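2,3-dihydroxy-2,3-dihydrophenylpropionate dehydrogenase (Pseudomonas sp. MC1, PDB 5XTF) catalyses the NAD(+)-dependent oxidation of naphthalene cis-dihydrodiol to 1,2-dihydroxynaphthalene, a step in the breakdown of aromatic hydrocarbons. Local coordinates at residues Val26-Ala31 with Tyr48-Leu53. Numbering follows the deposited sequence.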
ATOM      1  N   VAL B  26      21.290  18.107 -14.738  1.00 24.48           N
ATOM      2  CA  VAL B  26      19.977  17.962 -14.117  1.00 23.47           C
ATOM      3  C   VAL B  26      19.187  19.251 -14.289  1.00 24.79           C
ATOM      4  O   VAL B  26      19.747  20.350 -14.208  1.00 22.15           O
ATOM      5  CB  VAL B  26      20.080  17.595 -12.621  1.00 23.11           C
ATOM      6  CG1 VAL B  26      20.810  18.680 -11.839  1.00 23.85           C
ATOM      7  CG2 VAL B  26      18.691  17.348 -12.026  1.00 21.39           C
ATOM      8  N   SER B  27      17.877  19.120 -14.487  1.00 21.12           N
ATOM      9  CA  SER B  27      16.995  20.265 -14.623  1.00 24.12           C
ATOM     10  C   SER B  27      15.875  20.188 -13.590  1.00 23.02           C
ATOM     11  O   SER B  27      15.185  19.173 -13.505  1.00 21.36           O
ATOM     12  CB  SER B  27      16.419  20.309 -16.027  1.00 20.94           C
ATOM     13  OG  SER B  27      15.621  21.456 -16.146  1.00 24.49           O
ATOM     14  N   ILE B  28      15.665  21.277 -12.848  1.00 24.27           N
ATOM     15  CA  ILE B  28      14.862  21.296 -11.621  1.00 22.50           C
ATOM     16  C   ILE B  28      13.781  22.373 -11.734  1.00 23.31           C
ATOM     17  O   ILE B  28      14.112  23.552 -11.868  1.00 27.29           O
ATOM     18  CB  ILE B  28      15.762  21.573 -10.400  1.00 20.06           C
ATOM     19  CG1 ILE B  28      16.934  20.584 -10.370  1.00 21.66           C
ATOM     20  CG2 ILE B  28      14.960  21.583  -9.097  1.00 18.29           C
ATOM     21  CD1 ILE B  28      18.052  20.935  -9.396  1.00 20.08           C
ATOM     22  N   THR B  29      12.499  21.988 -11.662  1.00 23.86           N
ATOM     23  CA  THR B  29      11.432  22.979 -11.482  1.00 24.12           C
ATOM     24  C   THR B  29      11.207  23.260  -9.988  1.00 27.46           C
ATOM     25  O   THR B  29      11.693  22.540  -9.111  1.00 26.34           O
ATOM     26  CB  THR B  29      10.100  22.540 -12.107  1.00 25.36           C
ATOM     27  OG1 THR B  29       9.448  21.600 -11.237  1.00 27.18           O
ATOM     28  CG2 THR B  29      10.284  21.931 -13.491  1.00 20.13           C
ATOM     29  N   GLY B  30      10.435  24.305  -9.699  1.00 28.44           N
ATOM     30  CA  GLY B  30      10.260  24.729  -8.313  1.00 26.52           C
ATOM     31  C   GLY B  30      11.560  25.049  -7.597  1.00 27.41           C
ATOM     32  O   GLY B  30      11.708  24.732  -6.412  1.00 31.48           O
ATOM     33  N   ALA B  31      12.500  25.702  -8.275  1.00 31.53           N
ATOM     34  CA  ALA B  31      13.886  25.756  -7.810  1.00 27.89           C
ATOM     35  C   ALA B  31      14.251  27.010  -7.013  1.00 31.90           C
ATOM     36  O   ALA B  31      15.389  27.115  -6.542  1.00 34.52           O
ATOM     37  CB  ALA B  31      14.830  25.628  -9.007  1.00 27.99           C
ATOM     38  N   TYR B  48      27.072  18.371 -10.708  1.00 27.16           N
ATOM     39  CA  TYR B  48      26.196  18.443 -11.873  1.00 29.07           C
ATOM     40  C   TYR B  48      26.233  19.823 -12.510  1.00 28.96           C
ATOM     41  O   TYR B  48      26.434  20.838 -11.840  1.00 30.21           O
ATOM     42  CB  TYR B  48      24.734  18.154 -11.492  1.00 27.56           C
ATOM     43  CG  TYR B  48      24.358  16.701 -11.268  1.00 28.94           C
ATOM     44  CD1 TYR B  48      24.824  16.007 -10.167  1.00 26.61           C
ATOM     45  CD2 TYR B  48      23.505  16.039 -12.145  1.00 27.06           C
ATOM     46  CE1 TYR B  48      24.471  14.673  -9.944  1.00 30.94           C
ATOM     47  CE2 TYR B  48      23.142  14.704 -11.930  1.00 31.43           C
ATOM     48  CZ  TYR B  48      23.629  14.030 -10.824  1.00 32.73           C
ATOM     49  OH  TYR B  48      23.276  12.710 -10.597  1.00 34.67           O
ATOM     50  N   CYS B  49      25.993  19.860 -13.812  1.00 26.38           N
ATOM     51  CA  CYS B  49      25.505  21.081 -14.431  1.00 28.90           C
ATOM     52  C   CYS B  49      24.011  21.154 -14.165  1.00 30.42           C
ATOM     53  O   CYS B  49      23.299  20.155 -14.326  1.00 29.19           O
ATOM     54  CB  CYS B  49      25.784  21.089 -15.931  1.00 30.18           C
ATOM     55  SG  CYS B  49      27.520  20.843 -16.373  1.00 36.48           S
ATOM     56  N   VAL B  50      23.537  22.317 -13.726  1.00 26.47           N
ATOM     57  CA  VAL B  50      22.179  22.465 -13.213  1.00 25.34           C
ATOM     58  C   VAL B  50      21.459  23.537 -14.011  1.00 26.38           C
ATOM     59  O   VAL B  50      21.979  24.646 -14.183  1.00 29.74           O
ATOM     60  CB  VAL B  50      22.174  22.817 -11.713  1.00 26.15           C
ATOM     61  CG1 VAL B  50      20.744  23.076 -11.228  1.00 20.96           C
ATOM     62  CG2 VAL B  50      22.837  21.698 -10.915  1.00 20.75           C
ATOM     63  N   SER B  51      20.271  23.211 -14.494  1.00 22.50           N
ATOM     64  CA  SER B  51      19.340  24.230 -14.934  1.00 25.77           C
ATOM     65  C   SER B  51      18.130  24.231 -14.016  1.00 27.41           C
ATOM     66  O   SER B  51      17.817  23.235 -13.347  1.00 25.47           O
ATOM     67  CB  SER B  51      18.903  24.024 -16.382  1.00 27.15           C
ATOM     68  OG  SER B  51      17.878  23.077 -16.456  1.00 26.90           O
ATOM     69  N   ALA B  52      17.440  25.361 -13.991  1.00 26.93           N
ATOM     70  CA  ALA B  52      16.491  25.616 -12.920  1.00 23.06           C
ATOM     71  C   ALA B  52      15.377  26.505 -13.436  1.00 27.36           C
ATOM     72  O   ALA B  52      15.640  27.515 -14.096  1.00 27.01           O
ATOM     73  CB  ALA B  52      17.182  26.276 -11.723  1.00 24.16           C
ATOM     74  N   LEU B  53      14.145  26.114 -13.139  1.00 24.71           N
ATOM     75  CA  LEU B  53      12.964  26.897 -13.451  1.00 26.64           C
ATOM     76  C   LEU B  53      12.465  27.543 -12.171  1.00 27.52           C
ATOM     77  O   LEU B  53      12.251  26.859 -11.165  1.00 31.35           O
ATOM     78  CB  LEU B  53      11.871  26.031 -14.063  1.00 21.53           C
ATOM     79  CG  LEU B  53      10.581  26.793 -14.356  1.00 27.41           C
ATOM     80  CD1 LEU B  53      10.868  27.993 -15.227  1.00 23.80           C
ATOM     81  CD2 LEU B  53       9.538  25.880 -15.010  1.00 27.45           C
TER
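The Tyr48 ring, the one aromatic group here, meets Val26 obliquely: ring atom CD2 lies 3.8 Å from Val26 CG1, and the two side chains cross at about a right angle. Phe43 of helix 34-46 adds an edge-to-face contact to this ring. Val26 CG1 sits between its own backbone N and carbonyl carbon (chi1 61°), which also brings it to 3.8 Å from Val50 CG2, the two valines lying side by side. Ile28 reaches Val50 with the end of its chain, CD1 to CG1 at 3.9 Å. Further along, the methyl groups of Ala31 and Ala52 touch. Helix 34-46 packs on Val26, Ile28 and Ala31.

The other face of the sheet carries a polar pair. Ser27 OG donates to Ser51 OG at 2.8 Å, and Ser51 OG is also hydrogen-bonded to Thr91 OG1 of helix 81-95. An alanine in place of Ser27 would probably leave Ser51 OG without this donor, with Thr91 still beside it.

The backbones form a parallel ladder. Val26 N binds Cys49 O, and Val26 O takes Ser51 N. Ile28 N reaches Ser51 O at 3.0 Å, and Ile28 O accepts Leu53 N. Past the strand, Ala31 N bonds to Leu53 O at 3.1 Å. Thr29 OG1 is held by Asn104 N and Ala105 N. Asn104 and Val78, close to Gly30 and Leu53, belong to the NAD(+) site. Strand 25-28, helix 34-46 and strand 49-54 make the first beta-alpha-beta unit of the Rossmann fold of short-chain dehydrogenases.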